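Local coordinates for CRISPR-associated endonuclease Cas9 (PDB 5X2H), which uses a guide RNA to recognise complementary invading DNA and cleaves its two strands with separate HNH and RuvC-like nuclease domains, at residues Y759-T764 / S769-K774; E160-Y165 / G169-K174; A540-W545 / A559-I564; D451-T454 / V458-A461. One frame throughout, in Å; residues are numbered along the deposited sequence.

Contact 1. Residues Y759-T764 / S769-K774; sequences YYNAFT and SLIVSK
Tyr760 and Leu770 lie roughly perpendicular on one face of an antiparallel beta hairpin, which is interrupted by a classic beta bulge. Leu770 CD2 meets the edge of the tyrosine ring, 3.6 Å from Tyr760 CE1. The Tyr760 CG lies anti to the backbone N (chi1 162°). This lays the ring along its own strand, one face over Ala762 N. Phe763 turns its ring edge to the same methyl more loosely, with Phe763 CD1 4.5 Å from Leu770 CD2. Val684 of strand 683-689 packs on both rings, and Ala697 and Pro699 of strand 695-700 pack on Phe763.

The bulge sits between the two aromatic residues. Asn761 N and Ala762 N both turn to Ile771 O. The first bond is 2.8 Å from Asn761 N to Ile771 O, and the second is weak. Beyond it, Ile771 N returns a nearly straight bond to Ala762 O (169° at the hydrogen).

Ala762, Ile771, Thr764 and Ser769 lie on the other face. There Ala762 packs on a DNA phosphate and Thr764 on an adenine base. This fits the PAM-interacting domain to which the hairpin belongs. Ser769 OG also bonds to Thr767 OG1 in the connecting turn. At this end of the hairpin one water joins the two strands, 2.7 Å from Thr764 OG1 and 2.8 Å from Ser769 OG.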
# COMPACT_ATOMS: atom_id res chain seq x y z
N TYR A 759 2.12 -16.39 25.68
CA TYR A 759 2.40 -15.22 24.86
C TYR A 759 1.65 -14.03 25.43
O TYR A 759 0.43 -14.10 25.63
CB TYR A 759 2.01 -15.46 23.40
CG TYR A 759 3.05 -16.21 22.60
CD1 TYR A 759 4.26 -15.61 22.26
CD2 TYR A 759 2.81 -17.50 22.15
CE1 TYR A 759 5.21 -16.29 21.52
CE2 TYR A 759 3.75 -18.18 21.41
CZ TYR A 759 4.95 -17.58 21.09
OH TYR A 759 5.89 -18.26 20.35
N TYR A 760 2.37 -12.94 25.69
CA TYR A 760 1.73 -11.69 26.07
C TYR A 760 1.00 -11.10 24.87
O TYR A 760 1.56 -11.02 23.77
CB TYR A 760 2.79 -10.71 26.60
CG TYR A 760 2.35 -9.26 26.64
CD1 TYR A 760 1.71 -8.74 27.75
CD2 TYR A 760 2.59 -8.42 25.56
CE1 TYR A 760 1.31 -7.41 27.79
CE2 TYR A 760 2.19 -7.10 25.59
CZ TYR A 760 1.55 -6.60 26.70
OH TYR A 760 1.16 -5.28 26.72
N ASN A 761 -0.25 -10.70 25.07
CA ASN A 761 -1.07 -10.12 24.01
C ASN A 761 -1.39 -8.66 24.23
O ASN A 761 -1.37 -7.87 23.28
CB ASN A 761 -2.38 -10.90 23.85
CG ASN A 761 -2.18 -12.27 23.25
OD1 ASN A 761 -1.17 -12.54 22.60
ND2 ASN A 761 -3.15 -13.14 23.45
N ALA A 762 -1.70 -8.26 25.46
CA ALA A 762 -2.08 -6.88 25.72
C ALA A 762 -1.97 -6.60 27.21
O ALA A 762 -2.04 -7.51 28.05
CB ALA A 762 -3.50 -6.57 25.23
N PHE A 763 -1.79 -5.32 27.53
CA PHE A 763 -1.86 -4.81 28.89
C PHE A 763 -3.06 -3.88 28.96
O PHE A 763 -3.15 -2.92 28.18
CB PHE A 763 -0.57 -4.09 29.27
CG PHE A 763 -0.69 -3.22 30.49
CD1 PHE A 763 -0.84 -3.79 31.75
CD2 PHE A 763 -0.66 -1.84 30.39
CE1 PHE A 763 -0.96 -3.00 32.87
CE2 PHE A 763 -0.77 -1.04 31.51
CZ PHE A 763 -0.93 -1.62 32.76
N THR A 764 -3.99 -4.17 29.86
CA THR A 764 -5.21 -3.38 29.99
C THR A 764 -5.01 -2.36 31.11
O THR A 764 -4.92 -2.72 32.28
CB THR A 764 -6.41 -4.29 30.27
OG1 THR A 764 -6.48 -5.30 29.25
CG2 THR A 764 -7.70 -3.49 30.27
N SER A 769 -3.99 -5.28 34.08
CA SER A 769 -4.01 -6.72 33.93
C SER A 769 -3.51 -7.10 32.55
O SER A 769 -3.36 -6.26 31.66
CB SER A 769 -5.42 -7.29 34.16
OG SER A 769 -6.34 -6.71 33.25
N LEU A 770 -3.27 -8.40 32.37
CA LEU A 770 -2.72 -8.93 31.14
C LEU A 770 -3.76 -9.77 30.40
O LEU A 770 -4.65 -10.37 31.01
CB LEU A 770 -1.49 -9.80 31.40
CG LEU A 770 -0.25 -9.18 32.03
CD1 LEU A 770 0.79 -10.26 32.29
CD2 LEU A 770 0.33 -8.07 31.17
N ILE A 771 -3.61 -9.82 29.08
CA ILE A 771 -4.24 -10.81 28.23
C ILE A 771 -3.12 -11.68 27.68
O ILE A 771 -2.16 -11.17 27.10
CB ILE A 771 -5.05 -10.16 27.09
CG1 ILE A 771 -6.27 -9.42 27.65
CG2 ILE A 771 -5.46 -11.21 26.06
CD1 ILE A 771 -7.02 -8.60 26.60
N VAL A 772 -3.23 -13.00 27.88
CA VAL A 772 -2.21 -13.94 27.43
C VAL A 772 -2.90 -15.09 26.71
O VAL A 772 -4.10 -15.32 26.85
CB VAL A 772 -1.34 -14.47 28.59
CG1 VAL A 772 -0.73 -13.33 29.39
CG2 VAL A 772 -2.15 -15.38 29.50
N SER A 773 -2.11 -15.82 25.92
CA SER A 773 -2.65 -16.91 25.11
C SER A 773 -1.67 -18.07 25.10
O SER A 773 -0.47 -17.91 25.36
CB SER A 773 -2.95 -16.44 23.68
OG SER A 773 -1.78 -15.91 23.08
N LYS A 774 -2.20 -19.25 24.79
CA LYS A 774 -1.39 -20.46 24.70
C LYS A 774 -0.74 -20.54 23.33
O LYS A 774 -1.34 -20.17 22.32
CB LYS A 774 -2.25 -21.69 24.97
CG LYS A 774 -1.48 -23.00 25.08
CD LYS A 774 -2.34 -24.06 25.75
CE LYS A 774 -1.63 -25.41 25.83
NZ LYS A 774 -1.69 -26.14 24.53
O HOH W 1 -6.40 -7.59 30.60

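Contact 2. Residues E160-Y165 / G169-K174; sequences EKLANY and GEYLYK
Tyr171 and Tyr165 meet at the connection between two consecutive helices, 150-162 and 168-175. A type I beta turn from Leu162 to Tyr165 opens this connection. Tyr165 lays one ring face on the second helix. Tyr171 CA sits over that face as a CH-pi contact, 4.0 Å from the ring centroid. The two rings themselves are oblique, with planes at 56°. Tyr165 CE2 and Tyr171 CD1 come within 3.6 Å.

With chi1 at 167°, Tyr171 turns CG away from its own backbone N and carries the ring toward the first helix. Leu162 CD1 presses on its root, 3.5 Å from Tyr171 CB. Lys161 adds its CB near the hydroxyl end, 3.8 Å from Tyr171 CE1. Both phenol oxygens have partners nearby: Tyr165 OH bonds to Glu175, and Tyr171 OH to Tyr176 and Asn158.

Glu170 closes the edge of the Tyr165 ring. Its carboxylate stands 80° from the ring plane, with Glu170 CD 3.6 Å from Tyr165 CD1. Gln166 N holds Glu170 OE1. Within the same helix, Lys174 NZ forms a salt bridge to Glu170 OE2 at 2.9 Å, on its anti lone pair.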
# COMPACT_ATOMS: atom_id res chain seq x y z
N GLU A 160 -26.90 19.87 -16.55
CA GLU A 160 -28.13 20.16 -17.29
C GLU A 160 -28.93 21.28 -16.62
O GLU A 160 -29.48 22.15 -17.30
CB GLU A 160 -28.96 18.89 -17.43
CG GLU A 160 -28.24 17.77 -18.16
CD GLU A 160 -29.07 16.51 -18.28
OE1 GLU A 160 -30.26 16.55 -17.92
OE2 GLU A 160 -28.52 15.48 -18.72
N LYS A 161 -29.00 21.27 -15.28
CA LYS A 161 -29.64 22.38 -14.58
C LYS A 161 -28.85 23.67 -14.75
O LYS A 161 -29.44 24.76 -14.77
CB LYS A 161 -29.77 22.06 -13.09
CG LYS A 161 -31.00 21.26 -12.70
CD LYS A 161 -30.77 19.77 -12.85
CE LYS A 161 -31.68 18.98 -11.92
NZ LYS A 161 -31.42 19.30 -10.49
N LEU A 162 -27.53 23.57 -14.90
CA LEU A 162 -26.68 24.75 -14.94
C LEU A 162 -26.87 25.57 -16.21
O LEU A 162 -26.44 26.73 -16.25
CB LEU A 162 -25.21 24.32 -14.82
CG LEU A 162 -24.24 25.27 -14.13
CD1 LEU A 162 -24.85 25.83 -12.86
CD2 LEU A 162 -22.94 24.54 -13.81
N ALA A 163 -27.52 25.01 -17.23
CA ALA A 163 -27.69 25.73 -18.49
C ALA A 163 -28.70 26.87 -18.38
O ALA A 163 -28.75 27.73 -19.26
CB ALA A 163 -28.11 24.77 -19.60
N ASN A 164 -29.52 26.89 -17.32
CA ASN A 164 -30.49 27.95 -17.10
C ASN A 164 -29.96 29.07 -16.22
O ASN A 164 -30.74 29.93 -15.79
CB ASN A 164 -31.77 27.37 -16.48
CG ASN A 164 -32.62 26.64 -17.50
OD1 ASN A 164 -32.13 26.18 -18.53
ND2 ASN A 164 -33.92 26.53 -17.21
N TYR A 165 -28.66 29.09 -15.93
CA TYR A 165 -28.08 30.08 -15.04
C TYR A 165 -26.80 30.63 -15.63
O TYR A 165 -26.13 29.97 -16.43
CB TYR A 165 -27.80 29.48 -13.65
CG TYR A 165 -29.05 29.22 -12.84
CD1 TYR A 165 -29.65 30.24 -12.11
CD2 TYR A 165 -29.64 27.96 -12.83
CE1 TYR A 165 -30.79 30.00 -11.37
CE2 TYR A 165 -30.79 27.72 -12.09
CZ TYR A 165 -31.36 28.75 -11.37
OH TYR A 165 -32.50 28.52 -10.63
N GLY A 169 -22.40 30.10 -9.00
CA GLY A 169 -22.79 30.85 -7.82
C GLY A 169 -24.27 31.19 -7.80
O GLY A 169 -24.95 30.99 -6.79
N GLU A 170 -24.78 31.73 -8.91
CA GLU A 170 -26.20 32.04 -8.99
C GLU A 170 -27.05 30.79 -8.85
O GLU A 170 -28.10 30.81 -8.19
CB GLU A 170 -26.52 32.74 -10.31
CG GLU A 170 -27.99 33.04 -10.52
CD GLU A 170 -28.31 33.56 -11.91
OE1 GLU A 170 -27.42 33.49 -12.78
OE2 GLU A 170 -29.44 34.04 -12.12
N TYR A 171 -26.61 29.68 -9.45
CA TYR A 171 -27.36 28.43 -9.37
C TYR A 171 -27.49 27.96 -7.92
O TYR A 171 -28.59 27.65 -7.46
CB TYR A 171 -26.67 27.37 -10.23
CG TYR A 171 -27.14 25.95 -10.02
CD1 TYR A 171 -28.45 25.58 -10.29
CD2 TYR A 171 -26.26 24.97 -9.59
CE1 TYR A 171 -28.88 24.28 -10.10
CE2 TYR A 171 -26.67 23.66 -9.41
CZ TYR A 171 -27.98 23.32 -9.67
OH TYR A 171 -28.38 22.02 -9.49
N LEU A 172 -26.37 27.91 -7.20
CA LEU A 172 -26.42 27.47 -5.81
C LEU A 172 -27.16 28.47 -4.93
O LEU A 172 -27.86 28.09 -3.99
CB LEU A 172 -25.00 27.23 -5.28
CG LEU A 172 -24.21 26.11 -5.96
CD1 LEU A 172 -22.81 26.00 -5.37
CD2 LEU A 172 -24.96 24.79 -5.84
N TYR A 173 -27.00 29.77 -5.22
CA TYR A 173 -27.62 30.79 -4.38
C TYR A 173 -29.13 30.80 -4.53
O TYR A 173 -29.86 31.06 -3.56
CB TYR A 173 -27.03 32.16 -4.70
CG TYR A 173 -27.74 33.31 -4.03
CD1 TYR A 173 -27.63 33.51 -2.66
CD2 TYR A 173 -28.51 34.20 -4.76
CE1 TYR A 173 -28.27 34.56 -2.04
CE2 TYR A 173 -29.16 35.26 -4.15
CZ TYR A 173 -29.03 35.43 -2.78
OH TYR A 173 -29.67 36.48 -2.16
N LYS A 174 -29.63 30.53 -5.74
CA LYS A 174 -31.06 30.62 -6.00
C LYS A 174 -31.79 29.30 -5.84
O LYS A 174 -32.99 29.30 -5.54
CB LYS A 174 -31.29 31.17 -7.41
CG LYS A 174 -31.00 32.64 -7.56
CD LYS A 174 -31.34 33.13 -8.96
CE LYS A 174 -31.34 34.64 -9.04
NZ LYS A 174 -31.51 35.11 -10.44

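Contact 3. Residues A540-W545 / A559-I564; sequences ALRHTW and AIDAVI
Arg542 reaches from helix 535-544 to Asp561 on helix 557-566 and forms a salt bridge. Arg542 NH1 lies 2.7 Å from Asp561 OD1. The carboxylate meets the guanidinium at its edge, but the two planes are 74° apart. The hydrogen bond within the pair is weak, because its angle at the hydrogen is only 119°. A single nitrogen does the gripping: this is not a two-pronged pair.

Next to the bridge lies an apolar patch. Ile564 CD1 lies against the arginine stem, 3.8 Å from Arg542 CG and equally close to Arg542 CA. The two side chains meet nearly at right angles. The other branch, Ile564 CG2, lies 4.0 Å from Leu541 CD1. Leu541 and Ile564 lie side by side, running in opposite senses.

The arginine chain bends at its third torsion, and this turns the guanidinium across to Asp561. Phe547 also packs on this side chain. Separately, within the last turn of helix 535-544, Thr544 OG1 and Thr544 N both bond to Ala540 O, from opposite faces of its plane.

The second helix is seated on the sheet of the RuvC domain. Val563 packs on Ala23 of strand 19-26 and on Leu30 and Cys33 of strand 29-37.

The Asp561 side chain is also close to those of Asp14 and His558, both predicted magnesium-binding residues. The salt bridge probably links helix 535-544 to the edge of the predicted RuvC metal site. With such a bent bond, its pull is probably largely electrostatic.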
# COMPACT_ATOMS: atom_id res chain seq x y z
N ALA A 540 -5.41 -35.20 -0.39
CA ALA A 540 -5.82 -36.60 -0.44
C ALA A 540 -5.03 -37.45 0.54
O ALA A 540 -5.56 -38.42 1.10
CB ALA A 540 -5.67 -37.15 -1.86
N LEU A 541 -3.75 -37.11 0.77
CA LEU A 541 -2.97 -37.82 1.77
C LEU A 541 -3.46 -37.51 3.18
O LEU A 541 -3.41 -38.37 4.06
CB LEU A 541 -1.49 -37.47 1.62
CG LEU A 541 -0.43 -38.54 1.92
CD1 LEU A 541 0.93 -38.10 1.40
CD2 LEU A 541 -0.35 -38.86 3.41
N ARG A 542 -3.93 -36.28 3.41
CA ARG A 542 -4.47 -35.92 4.72
C ARG A 542 -5.65 -36.80 5.09
O ARG A 542 -5.78 -37.25 6.23
CB ARG A 542 -4.87 -34.45 4.73
CG ARG A 542 -4.68 -33.75 6.07
CD ARG A 542 -5.48 -32.46 6.14
NE ARG A 542 -5.72 -31.88 4.82
CZ ARG A 542 -4.90 -31.01 4.22
NH1 ARG A 542 -3.79 -30.62 4.83
NH2 ARG A 542 -5.20 -30.54 3.02
N HIS A 543 -6.54 -37.06 4.12
CA HIS A 543 -7.66 -37.95 4.36
C HIS A 543 -7.22 -39.40 4.48
O HIS A 543 -7.79 -40.17 5.26
CB HIS A 543 -8.70 -37.80 3.25
N THR A 544 -6.19 -39.80 3.72
CA THR A 544 -5.71 -41.17 3.77
C THR A 544 -5.04 -41.48 5.10
O THR A 544 -5.35 -42.49 5.74
CB THR A 544 -4.74 -41.44 2.61
OG1 THR A 544 -5.48 -41.58 1.39
CG2 THR A 544 -3.93 -42.70 2.86
N TRP A 545 -4.14 -40.61 5.55
CA TRP A 545 -3.38 -40.83 6.77
C TRP A 545 -4.15 -40.43 8.03
O TRP A 545 -3.54 -40.30 9.09
CB TRP A 545 -2.06 -40.07 6.72
N ALA A 559 2.00 -27.89 10.78
CA ALA A 559 3.17 -28.76 10.79
C ALA A 559 2.85 -30.14 10.23
O ALA A 559 3.67 -30.72 9.52
CB ALA A 559 3.72 -28.88 12.21
N ILE A 560 1.67 -30.68 10.55
CA ILE A 560 1.30 -31.98 9.99
C ILE A 560 1.17 -31.89 8.48
O ILE A 560 1.42 -32.87 7.76
CB ILE A 560 0.01 -32.52 10.64
CG1 ILE A 560 -1.22 -31.74 10.16
CG2 ILE A 560 0.11 -32.46 12.16
CD1 ILE A 560 -2.52 -32.21 10.79
N ASP A 561 0.80 -30.71 7.96
CA ASP A 561 0.81 -30.51 6.51
C ASP A 561 2.24 -30.55 5.97
O ASP A 561 2.49 -31.17 4.93
CB ASP A 561 0.13 -29.20 6.15
CG ASP A 561 -1.33 -29.17 6.56
OD1 ASP A 561 -1.93 -30.25 6.72
OD2 ASP A 561 -1.89 -28.06 6.71
N ALA A 562 3.18 -29.90 6.67
CA ALA A 562 4.57 -29.94 6.24
C ALA A 562 5.13 -31.35 6.32
O ALA A 562 5.96 -31.75 5.49
CB ALA A 562 5.41 -28.98 7.09
N VAL A 563 4.70 -32.13 7.32
CA VAL A 563 5.07 -33.54 7.36
C VAL A 563 4.52 -34.27 6.14
O VAL A 563 5.17 -35.18 5.61
CB VAL A 563 4.58 -34.18 8.68
CG1 VAL A 563 4.85 -35.67 8.69
CG2 VAL A 563 5.26 -33.52 9.87
N ILE A 564 3.34 -33.87 5.67
CA ILE A 564 2.78 -34.47 4.46
C ILE A 564 3.59 -34.04 3.24
O ILE A 564 3.85 -34.84 2.34
CB ILE A 564 1.29 -34.10 4.32
CG1 ILE A 564 0.46 -34.82 5.38
CG2 ILE A 564 0.78 -34.44 2.92
CD1 ILE A 564 -1.02 -34.54 5.28

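Contact 4. Residues D451-T454 / V458-A461; sequences DEVT and VLRA. With nucleotides of chain C; nucleotides of chain B.
Val453 meets Val458 and Leu459 in a small apolar cluster. One methyl does the touching. Val453 CG1 lies 3.7 Å from Val458 CB and also 3.7 Å from Leu459 CD2. A chi1 of -174° puts this methyl opposite the backbone N and sets it between the two helix residues. Val453 stands square to Val458, whereas it passes alongside Leu459 head to tail. Phe444 packs on both Val453 and Leu459. Leu497 of helix 493-505 also touches Val453, and Tyr493 and Ile494 touch Val458.

Polar contacts to nucleic acid come from the next residue along the loop. Thr454 points away from the helix and toward the RNA. Thr454 OG1 and O2' of G12 of chain B form a hydrogen bond of 3.2 Å, and the direction of the proton is not settled. The base atom N3 of G12 is a weak and less certain partner of the same hydroxyl. Thr454 CB also lies against the sugar of C13 of chain B, 3.7 Å from its O4'.

The loop also runs close to DC19 of chain C. Glu452 CG is 3.8 Å from its OP1, and Glu452 CB is near its O5'.

Charge enters from the helix. Arg460 forms a salt bridge with an RNA phosphate, while Leu459 packs on an RNA sugar.

The hydroxyl contact to a ribose O2', with purine N3 as a possible second partner, is made from the minor-groove side. The loop leading into helix 456-476 thus forms part of Cas9's nucleic-acid-binding surface, consistent with recognition of sugar and backbone rather than of base identity.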
# COMPACT_ATOMS: atom_id res chain seq x y z
N ASP A 451 11.84 -6.86 -8.16
CA ASP A 451 10.96 -5.90 -8.80
C ASP A 451 9.63 -6.50 -9.23
O ASP A 451 8.70 -5.74 -9.54
CB ASP A 451 11.66 -5.28 -10.01
CG ASP A 451 13.00 -4.66 -9.66
OD1 ASP A 451 13.23 -4.38 -8.46
OD2 ASP A 451 13.82 -4.45 -10.57
N GLU A 452 9.50 -7.82 -9.25
CA GLU A 452 8.24 -8.46 -9.62
C GLU A 452 7.18 -8.34 -8.53
O GLU A 452 5.99 -8.48 -8.83
CB GLU A 452 8.46 -9.93 -9.95
CG GLU A 452 9.54 -10.21 -10.98
CD GLU A 452 9.65 -11.68 -11.31
OE1 GLU A 452 8.75 -12.45 -10.89
OE2 GLU A 452 10.63 -12.08 -11.97
N VAL A 453 7.58 -8.11 -7.28
CA VAL A 453 6.68 -8.19 -6.14
C VAL A 453 6.62 -6.84 -5.45
O VAL A 453 7.62 -6.38 -4.89
CB VAL A 453 7.11 -9.29 -5.16
CG1 VAL A 453 6.07 -9.46 -4.06
CG2 VAL A 453 7.34 -10.60 -5.90
N THR A 454 5.44 -6.22 -5.47
CA THR A 454 5.17 -5.01 -4.70
C THR A 454 4.31 -5.27 -3.48
O THR A 454 4.29 -4.43 -2.57
CB THR A 454 4.47 -3.96 -5.57
OG1 THR A 454 3.12 -4.36 -5.82
CG2 THR A 454 5.20 -3.79 -6.89
N VAL A 458 3.02 -10.53 0.21
CA VAL A 458 3.88 -11.55 -0.36
C VAL A 458 5.30 -11.41 0.16
O VAL A 458 5.95 -12.40 0.54
CB VAL A 458 3.83 -11.50 -1.90
CG1 VAL A 458 4.71 -12.58 -2.50
CG2 VAL A 458 2.40 -11.64 -2.39
N LEU A 459 5.82 -10.18 0.20
CA LEU A 459 7.15 -9.94 0.75
C LEU A 459 7.26 -10.44 2.19
O LEU A 459 8.31 -10.95 2.59
CB LEU A 459 7.50 -8.46 0.67
CG LEU A 459 7.53 -7.84 -0.73
CD1 LEU A 459 7.71 -6.33 -0.64
CD2 LEU A 459 8.64 -8.47 -1.57
N ARG A 460 6.18 -10.31 2.96
CA ARG A 460 6.18 -10.79 4.34
C ARG A 460 6.35 -12.30 4.40
O ARG A 460 7.18 -12.81 5.17
CB ARG A 460 4.89 -10.36 5.04
CG ARG A 460 4.77 -10.89 6.46
CD ARG A 460 5.50 -10.00 7.44
NE ARG A 460 4.58 -9.09 8.11
CZ ARG A 460 4.96 -8.06 8.86
NH1 ARG A 460 4.05 -7.28 9.44
NH2 ARG A 460 6.25 -7.80 9.02
N ALA A 461 5.57 -13.03 3.60
CA ALA A 461 5.63 -14.49 3.63
C ALA A 461 6.99 -15.00 3.18
O ALA A 461 7.52 -15.96 3.75
CB ALA A 461 4.52 -15.07 2.76
P DC C 19 7.25 -7.42 -13.72
OP1 DC C 19 8.60 -7.97 -13.96
OP2 DC C 19 6.37 -7.05 -14.85
O5' DC C 19 6.45 -8.45 -12.79
C5' DC C 19 5.25 -9.05 -13.26
C4' DC C 19 4.37 -9.46 -12.09
O4' DC C 19 3.66 -8.29 -11.60
C3' DC C 19 3.29 -10.47 -12.43
O3' DC C 19 3.79 -11.78 -12.27
C2' DC C 19 2.22 -10.14 -11.40
C1' DC C 19 2.31 -8.62 -11.35
N1 DC C 19 1.44 -7.93 -12.36
C2 DC C 19 0.05 -7.93 -12.20
O2 DC C 19 -0.45 -8.50 -11.22
N3 DC C 19 -0.71 -7.31 -13.13
C4 DC C 19 -0.14 -6.70 -14.17
N4 DC C 19 -0.94 -6.10 -15.06
C5 DC C 19 1.27 -6.69 -14.35
C6 DC C 19 2.02 -7.31 -13.43
P G B 12 -6.00 -5.25 -3.91
OP1 G B 12 -6.54 -5.35 -2.53
OP2 G B 12 -6.58 -4.28 -4.88
O5' G B 12 -4.44 -4.93 -3.81
C5' G B 12 -3.55 -5.82 -3.15
C4' G B 12 -2.13 -5.56 -3.55
O4' G B 12 -1.97 -5.76 -4.98
C3' G B 12 -1.62 -4.15 -3.32
O3' G B 12 -1.22 -3.92 -1.98
C2' G B 12 -0.47 -4.04 -4.31
O2' G B 12 0.69 -4.68 -3.81
C1' G B 12 -1.00 -4.86 -5.49
N9 G B 12 -1.61 -4.02 -6.53
C8 G B 12 -2.95 -3.81 -6.77
N7 G B 12 -3.17 -3.01 -7.78
C5 G B 12 -1.90 -2.66 -8.23
C6 G B 12 -1.50 -1.82 -9.30
O6 G B 12 -2.20 -1.17 -10.09
N1 G B 12 -0.11 -1.75 -9.40
C2 G B 12 0.77 -2.41 -8.59
N2 G B 12 2.07 -2.23 -8.84
N3 G B 12 0.41 -3.20 -7.59
C4 G B 12 -0.93 -3.28 -7.47
P C B 13 -1.26 -2.45 -1.35
OP1 C B 13 -0.85 -2.55 0.07
OP2 C B 13 -2.54 -1.79 -1.72
O5' C B 13 -0.08 -1.68 -2.10
C5' C B 13 1.27 -2.02 -1.85
C4' C B 13 2.19 -1.38 -2.86
O4' C B 13 1.81 -1.78 -4.20
C3' C B 13 2.16 0.13 -2.92
O3' C B 13 2.88 0.76 -1.88
C2' C B 13 2.70 0.41 -4.31
O2' C B 13 4.11 0.22 -4.34
C1' C B 13 2.06 -0.72 -5.10
N1 C B 13 0.78 -0.30 -5.72
C2 C B 13 0.83 0.39 -6.93
O2 C B 13 1.93 0.61 -7.46
N3 C B 13 -0.31 0.79 -7.51
C4 C B 13 -1.49 0.55 -6.93
N4 C B 13 -2.58 0.98 -7.56
C5 C B 13 -1.58 -0.14 -5.69
C6 C B 13 -0.43 -0.54 -5.12

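Contacts 1 and 4 both meet nucleic acid, but at separate places with centres about 31 Å apart. The hairpin of contact 1 is mostly buried and held by backbone hydrogen bonds. Contacts 2, 3 and 4 are only partly buried. Contact 4 is a small apolar clasp that backs a loop facing RNA and DNA. Contact 3 combines a salt bridge with an apolar patch and lies beside the predicted RuvC metal site. Contact 2 is the most remote, its centre about 41 Å from that of the chain. It is an aromatic contact between consecutive helices, with exposed lysines at its margin. None of the four touches another, and each holds a different pair of elements.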